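Local coordinates for protein ferulic acid esterase AmCE1/Fae1A (Anaeromyces mucronatus, PDB 5CXU) that probably hydrolyses feruloyl esters, as a feruloyl esterase of the alpha/beta-hydrolase clan, at residues His63-Tyr68 and Pro112-Glu117; Phe155-Arg160 and Ala180-Ile185. All blocks are in the same frame, centred on the assembly; numbering follows the deposited sequence. Where two conformers were deposited one is given.

Contact 1. Residues His63-Tyr68 and Pro112-Glu117; sequences HGLMSY and PDFNPE
Two surface loops of an alpha/beta-hydrolase fold meet where Leu-65 of 63-68 reaches the inverse gamma turn centred on Phe-114, whose side chain lies close to the probable Ser-His-Asp site without touching it. One methyl carries most of the contact. Leu-65 CD2 stands over the middle of the Phe-114 ring, 3.8 Å from the centroid and 10° off the ring normal, a CH-pi contact made almost squarely onto the face. Leu-65 CB approaches the outer end of the ring, 3.9 Å from Phe-114 CZ, and the two side chains run past each other in opposite directions. With CG of Phe-114 anti to its carbonyl carbon (chi1 -69°), the ring is set beside its own backbone N, where its face meets Leu-65 CD2. The same methyl lies 3.8 Å from Asp-113 O and 4.3 Å from Pro-112 CB; no hydrogen bond joins the two segments. At the margin the side chains of Tyr-68 and Pro-112 cross at about a right angle, Tyr-68 OH 3.7 Å from Pro-112 CG. Each loop is braced internally: His-63 ND1 donates to Gly-64 O (2.7 Å), nearly in the imidazole plane, while Asn-115 caps the following helix, its OD1 accepting from Glu-117 N at 2.9 Å. The loop 63-68 leaves the C-terminal end of strand 58-62 and leads toward helix 77-86; 112-117 runs into helix 116-123, whose Tyr-118 and Tyr-122 also touch Leu-65, while Tyr-119 packs on Phe-114.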
loop_
_atom_site.group_PDB
_atom_site.type_symbol
_atom_site.label_atom_id
_atom_site.label_comp_id
_atom_site.label_asym_id
_atom_site.label_seq_id
_atom_site.Cartn_x
_atom_site.Cartn_y
_atom_site.Cartn_z
ATOM N N HIS A 63 -4.918 -1.323 4.304
ATOM C CA HIS A 63 -6.337 -1.364 4.059
ATOM C C HIS A 63 -6.969 0.034 4.121
ATOM O O HIS A 63 -6.371 0.973 4.653
ATOM C CB HIS A 63 -7.043 -2.282 5.083
ATOM C CG HIS A 63 -6.930 -1.815 6.520
ATOM N ND1 HIS A 63 -7.711 -0.798 7.032
ATOM C CD2 HIS A 63 -6.104 -2.206 7.531
ATOM C CE1 HIS A 63 -7.391 -0.593 8.307
ATOM N NE2 HIS A 63 -6.424 -1.437 8.630
ATOM N N GLY A 64 -8.215 0.127 3.620
ATOM C CA GLY A 64 -9.079 1.282 3.833
ATOM C C GLY A 64 -10.150 0.936 4.872
ATOM O O GLY A 64 -9.974 0.047 5.720
ATOM N N LEU A 65 -11.286 1.626 4.790
ATOM C CA LEU A 65 -12.383 1.372 5.764
ATOM C C LEU A 65 -13.050 0.049 5.386
ATOM O O LEU A 65 -13.953 0.000 4.544
ATOM C CB LEU A 65 -13.378 2.533 5.796
ATOM C CG LEU A 65 -12.975 3.621 6.800
ATOM C CD1 LEU A 65 -11.667 4.396 6.383
ATOM C CD2 LEU A 65 -14.136 4.606 7.042
ATOM N N MET A 66 -12.562 -1.031 6.011
ATOM C CA MET A 66 -12.942 -2.396 5.636
ATOM C C MET A 66 -13.047 -3.224 6.924
ATOM O O MET A 66 -14.020 -3.087 7.644
ATOM C CB MET A 66 -11.920 -3.016 4.654
ATOM C CG MET A 66 -11.850 -2.352 3.273
ATOM S SD MET A 66 -10.246 -2.657 2.450
ATOM C CE MET A 66 -10.799 -3.549 0.987
ATOM N N SER A 67 -12.016 -4.040 7.196
ATOM C CA SER A 67 -12.050 -4.878 8.414
ATOM C C SER A 67 -10.644 -5.101 9.005
ATOM O O SER A 67 -10.286 -6.224 9.375
ATOM C CB SER A 67 -12.699 -6.236 8.133
ATOM O OG SER A 67 -12.110 -6.856 6.979
ATOM N N TYR A 68 -9.892 -4.014 9.083
ATOM C CA TYR A 68 -8.571 -3.954 9.709
ATOM C C TYR A 68 -7.571 -4.926 9.067
ATOM O O TYR A 68 -7.571 -5.064 7.840
ATOM C CB TYR A 68 -8.719 -4.167 11.225
ATOM C CG TYR A 68 -9.756 -3.203 11.773
ATOM C CD1 TYR A 68 -9.410 -1.884 12.058
ATOM C CD2 TYR A 68 -11.088 -3.607 11.991
ATOM C CE1 TYR A 68 -10.320 -0.989 12.554
ATOM C CE2 TYR A 68 -12.022 -2.716 12.472
ATOM C CZ TYR A 68 -11.648 -1.403 12.736
ATOM O OH TYR A 68 -12.561 -0.489 13.254
ATOM N N PRO A 112 -15.368 4.297 12.974
ATOM C CA PRO A 112 -15.108 4.580 11.565
ATOM C C PRO A 112 -16.173 5.494 10.919
ATOM O O PRO A 112 -17.407 5.349 11.123
ATOM C CB PRO A 112 -15.086 3.184 10.939
ATOM C CG PRO A 112 -14.708 2.279 12.079
ATOM C CD PRO A 112 -15.368 2.850 13.256
ATOM N N ASP A 113 -15.686 6.467 10.154
ATOM C CA ASP A 113 -16.526 7.486 9.552
ATOM C C ASP A 113 -15.714 8.032 8.377
ATOM O O ASP A 113 -14.491 8.154 8.484
ATOM C CB ASP A 113 -16.888 8.575 10.573
ATOM C CG ASP A 113 -17.958 9.500 10.076
ATOM O OD1 ASP A 113 -18.702 9.131 9.148
ATOM O OD2 ASP A 113 -18.106 10.588 10.662
ATOM N N PHE A 114 -16.405 8.338 7.280
ATOM C CA PHE A 114 -15.733 8.917 6.118
ATOM C C PHE A 114 -15.641 10.415 6.396
ATOM O O PHE A 114 -16.445 11.199 5.927
ATOM C CB PHE A 114 -16.493 8.574 4.814
ATOM C CG PHE A 114 -16.405 7.117 4.453
ATOM C CD1 PHE A 114 -15.345 6.644 3.685
ATOM C CD2 PHE A 114 -17.372 6.201 4.914
ATOM C CE1 PHE A 114 -15.242 5.298 3.371
ATOM C CE2 PHE A 114 -17.258 4.849 4.627
ATOM C CZ PHE A 114 -16.194 4.393 3.837
ATOM N N ASN A 115 -14.679 10.785 7.231
ATOM C CA ASN A 115 -14.635 12.119 7.806
ATOM C C ASN A 115 -13.237 12.382 8.325
ATOM O O ASN A 115 -12.630 11.477 8.881
ATOM C CB ASN A 115 -15.646 12.231 8.947
ATOM C CG ASN A 115 -15.683 13.606 9.559
ATOM O OD1 ASN A 115 -14.791 13.980 10.315
ATOM N ND2 ASN A 115 -16.737 14.364 9.260
ATOM N N PRO A 116 -12.723 13.615 8.146
ATOM C CA PRO A 116 -11.375 13.986 8.628
ATOM C C PRO A 116 -11.050 13.591 10.085
ATOM O O PRO A 116 -9.892 13.274 10.364
ATOM C CB PRO A 116 -11.375 15.514 8.467
ATOM C CG PRO A 116 -12.214 15.739 7.256
ATOM C CD PRO A 116 -13.313 14.674 7.303
ATOM N N GLU A 117 -12.018 13.618 10.995
ATOM C CA GLU A 117 -11.750 13.245 12.385
ATOM C C GLU A 117 -11.325 11.789 12.546
ATOM O O GLU A 117 -10.386 11.475 13.291
ATOM C CB GLU A 117 -12.966 13.521 13.277
ATOM C CG GLU A 117 -13.275 15.008 13.375
ATOM C CD GLU A 117 -12.066 15.815 13.857
ATOM O OE1 GLU A 117 -11.367 15.354 14.796
ATOM O OE2 GLU A 117 -11.789 16.882 13.257
#

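Contact 2. Residues Phe155-Arg160 and Ala180-Ile185; sequences FSMGAR and APAPGI
Arg-160 leaves its helix with CG anti to the backbone N (chi1 159°) and stays extended through chi2, then bends at chi3, so that its aliphatic part passes Ala-182 and its guanidinium meets the loop at Pro-183. NH1 donates to Pro-183 O at 2.9 Å; the acceptor lies in the guanidinium plane, and the N-H points at a carbonyl lone pair. Met-157 CE lies over the rim of one face of the group and Gly-184 O over the rim of the opposite one, while NH2 forms a salt bridge with Asp-123 of helix 116-123. Gly-184 CA is 3.6 Å from Arg-160 NH1, and a side chain there would collide with it. Farther back, Arg-160 CG packs against Ile-185 CG1 at 3.5 Å, the two side chains running past each other in opposite directions. Replacing Arg-160 by alanine removes the guanidinium, which would probably leave Pro-183 O and the Asp-123 carboxylate without a mate and open a gap beside Ile-185. The backbones join at Ser-156 O, which accepts from Arg-160 N within the helix and from Ala-182 N across the contact (3.2 Å), the latter coming from well above the carbonyl plane. Ala-159 CB presses on Pro-181 CA at 3.6 Å, and Met-157 SD touches Ala-182 CB at 3.7 Å. Ser-156 CA makes a CA-H...O contact with Ala-180 O, 3.1 Å away. Ser-156 itself sits at phi 58°, psi -121°, consistent with the strained turn of a nucleophile elbow between strand 150-155 and helix 157-168. With Gly-154 and Gly-158 it fits the GxSxG pattern, and with His-253 and Asp-222 the Ser-His-Asp triad expected of an alpha/beta-hydrolase esterase.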
loop_
_atom_site.group_PDB
_atom_site.type_symbol
_atom_site.label_atom_id
_atom_site.label_comp_id
_atom_site.label_asym_id
_atom_site.label_seq_id
_atom_site.Cartn_x
_atom_site.Cartn_y
_atom_site.Cartn_z
ATOM N N PHE A 155 -5.129 0.606 -0.376
ATOM C CA PHE A 155 -6.404 0.852 -1.082
ATOM C C PHE A 155 -7.185 1.956 -0.352
ATOM O O PHE A 155 -7.276 1.934 0.894
ATOM C CB PHE A 155 -7.206 -0.445 -1.121
ATOM C CG PHE A 155 -8.636 -0.292 -1.600
ATOM C CD1 PHE A 155 -8.919 0.124 -2.910
ATOM C CD2 PHE A 155 -9.698 -0.569 -0.742
ATOM C CE1 PHE A 155 -10.249 0.246 -3.345
ATOM C CE2 PHE A 155 -11.008 -0.474 -1.199
ATOM C CZ PHE A 155 -11.301 -0.057 -2.464
ATOM N N SER A 156 -7.760 2.888 -1.116
ATOM C CA SER A 156 -8.686 3.901 -0.609
ATOM C C SER A 156 -8.014 4.719 0.488
ATOM O O SER A 156 -7.001 5.364 0.155
ATOM C CB SER A 156 -10.034 3.257 -0.197
ATOM O OG SER A 156 -11.026 4.260 -0.244
ATOM N N MET A 157 -8.537 4.758 1.720
ATOM C CA MET A 157 -7.813 5.535 2.753
ATOM C C MET A 157 -6.401 4.959 2.962
ATOM O O MET A 157 -5.490 5.711 3.315
ATOM C CB MET A 157 -8.595 5.564 4.082
ATOM C CG MET A 157 -9.519 6.769 4.175
ATOM S SD MET A 157 -8.648 8.352 4.050
ATOM C CE MET A 157 -7.560 8.308 5.525
ATOM N N GLY A 158 -6.198 3.657 2.751
ATOM C CA GLY A 158 -4.853 3.080 2.827
ATOM C C GLY A 158 -3.949 3.545 1.708
ATOM O O GLY A 158 -2.727 3.718 1.900
ATOM N N ALA A 159 -4.552 3.783 0.538
ATOM C CA ALA A 159 -3.803 4.349 -0.571
ATOM C C ALA A 159 -3.453 5.838 -0.374
ATOM O O ALA A 159 -2.370 6.299 -0.781
ATOM C CB ALA A 159 -4.605 4.160 -1.842
ATOM N N ARG A 160 -4.373 6.603 0.182
ATOM C CA ARG A 160 -4.078 8.005 0.504
ATOM C C ARG A 160 -2.896 8.029 1.485
ATOM O O ARG A 160 -1.973 8.826 1.354
ATOM C CB ARG A 160 -5.315 8.720 1.056
ATOM C CG ARG A 160 -4.988 9.943 1.834
ATOM C CD ARG A 160 -6.208 10.691 2.362
ATOM N NE ARG A 160 -6.001 11.030 3.745
ATOM C CZ ARG A 160 -6.775 11.860 4.425
ATOM N NH1 ARG A 160 -7.813 12.434 3.831
ATOM N NH2 ARG A 160 -6.484 12.159 5.688
ATOM N N ALA A 180 -6.876 3.427 -5.955
ATOM C CA ALA A 180 -8.043 4.258 -5.675
ATOM C C ALA A 180 -7.920 5.089 -4.386
ATOM O O ALA A 180 -8.767 4.991 -3.508
ATOM C CB ALA A 180 -9.302 3.394 -5.638
ATOM N N PRO A 181 -6.905 5.931 -4.281
ATOM C CA PRO A 181 -6.747 6.759 -3.077
ATOM C C PRO A 181 -7.894 7.708 -2.807
ATOM O O PRO A 181 -8.450 8.393 -3.646
ATOM C CB PRO A 181 -5.435 7.560 -3.375
ATOM C CG PRO A 181 -5.341 7.572 -4.872
ATOM C CD PRO A 181 -5.811 6.178 -5.250
ATOM N N ALA A 182 -8.167 7.813 -1.504
ATOM C CA ALA A 182 -9.216 8.702 -1.017
ATOM C C ALA A 182 -8.852 10.193 -1.092
ATOM O O ALA A 182 -7.651 10.528 -1.091
ATOM C CB ALA A 182 -9.509 8.324 0.453
ATOM N N PRO A 183 -9.862 11.083 -1.083
ATOM C CA PRO A 183 -9.666 12.539 -1.042
ATOM C C PRO A 183 -8.947 12.999 0.194
ATOM O O PRO A 183 -9.005 12.316 1.214
ATOM C CB PRO A 183 -11.093 13.104 -1.040
ATOM C CG PRO A 183 -11.924 11.988 -0.591
ATOM C CD PRO A 183 -11.296 10.751 -1.121
ATOM N N GLY A 184 -8.282 14.138 0.080
ATOM C CA GLY A 184 -7.819 14.866 1.234
ATOM C C GLY A 184 -6.336 14.956 1.498
ATOM O O GLY A 184 -5.949 15.581 2.482
ATOM N N ILE A 185 -5.492 14.366 0.656
ATOM C CA ILE A 185 -4.072 14.672 0.785
ATOM C C ILE A 185 -3.856 16.175 0.633
ATOM O O ILE A 185 -3.116 16.807 1.381
ATOM C CB ILE A 185 -3.209 13.928 -0.267
ATOM C CG1 ILE A 185 -3.334 12.406 -0.076
ATOM C CG2 ILE A 185 -1.710 14.379 -0.125
ATOM C CD1 ILE A 185 -2.672 11.591 -1.231
#

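How the contacts relate
Contact 2 is buried and contact 1 lies at the surface, their centres about 10 Å apart on the same side of the chain's centre. Segments 63-68, 155-160 and 180-185 continue from the adjacent parallel strands 58-62, 150-155 and 175-179, and both contacts lean on helix 116-123, which 112-117 enters and whose Asp-123 pairs with Arg-160. Their chemistry differs accordingly: contact 1 is apolar, a methyl on a ring, whereas contact 2 adds backbone and guanidinium hydrogen bonds to close apolar packing. They meet directly, Met-66 CE lying 3.6 Å from Phe-155 CD2 and Leu-65 CD1 3.9 Å from Met-157 CG, so the outer loop rests against the probable nucleophile elbow.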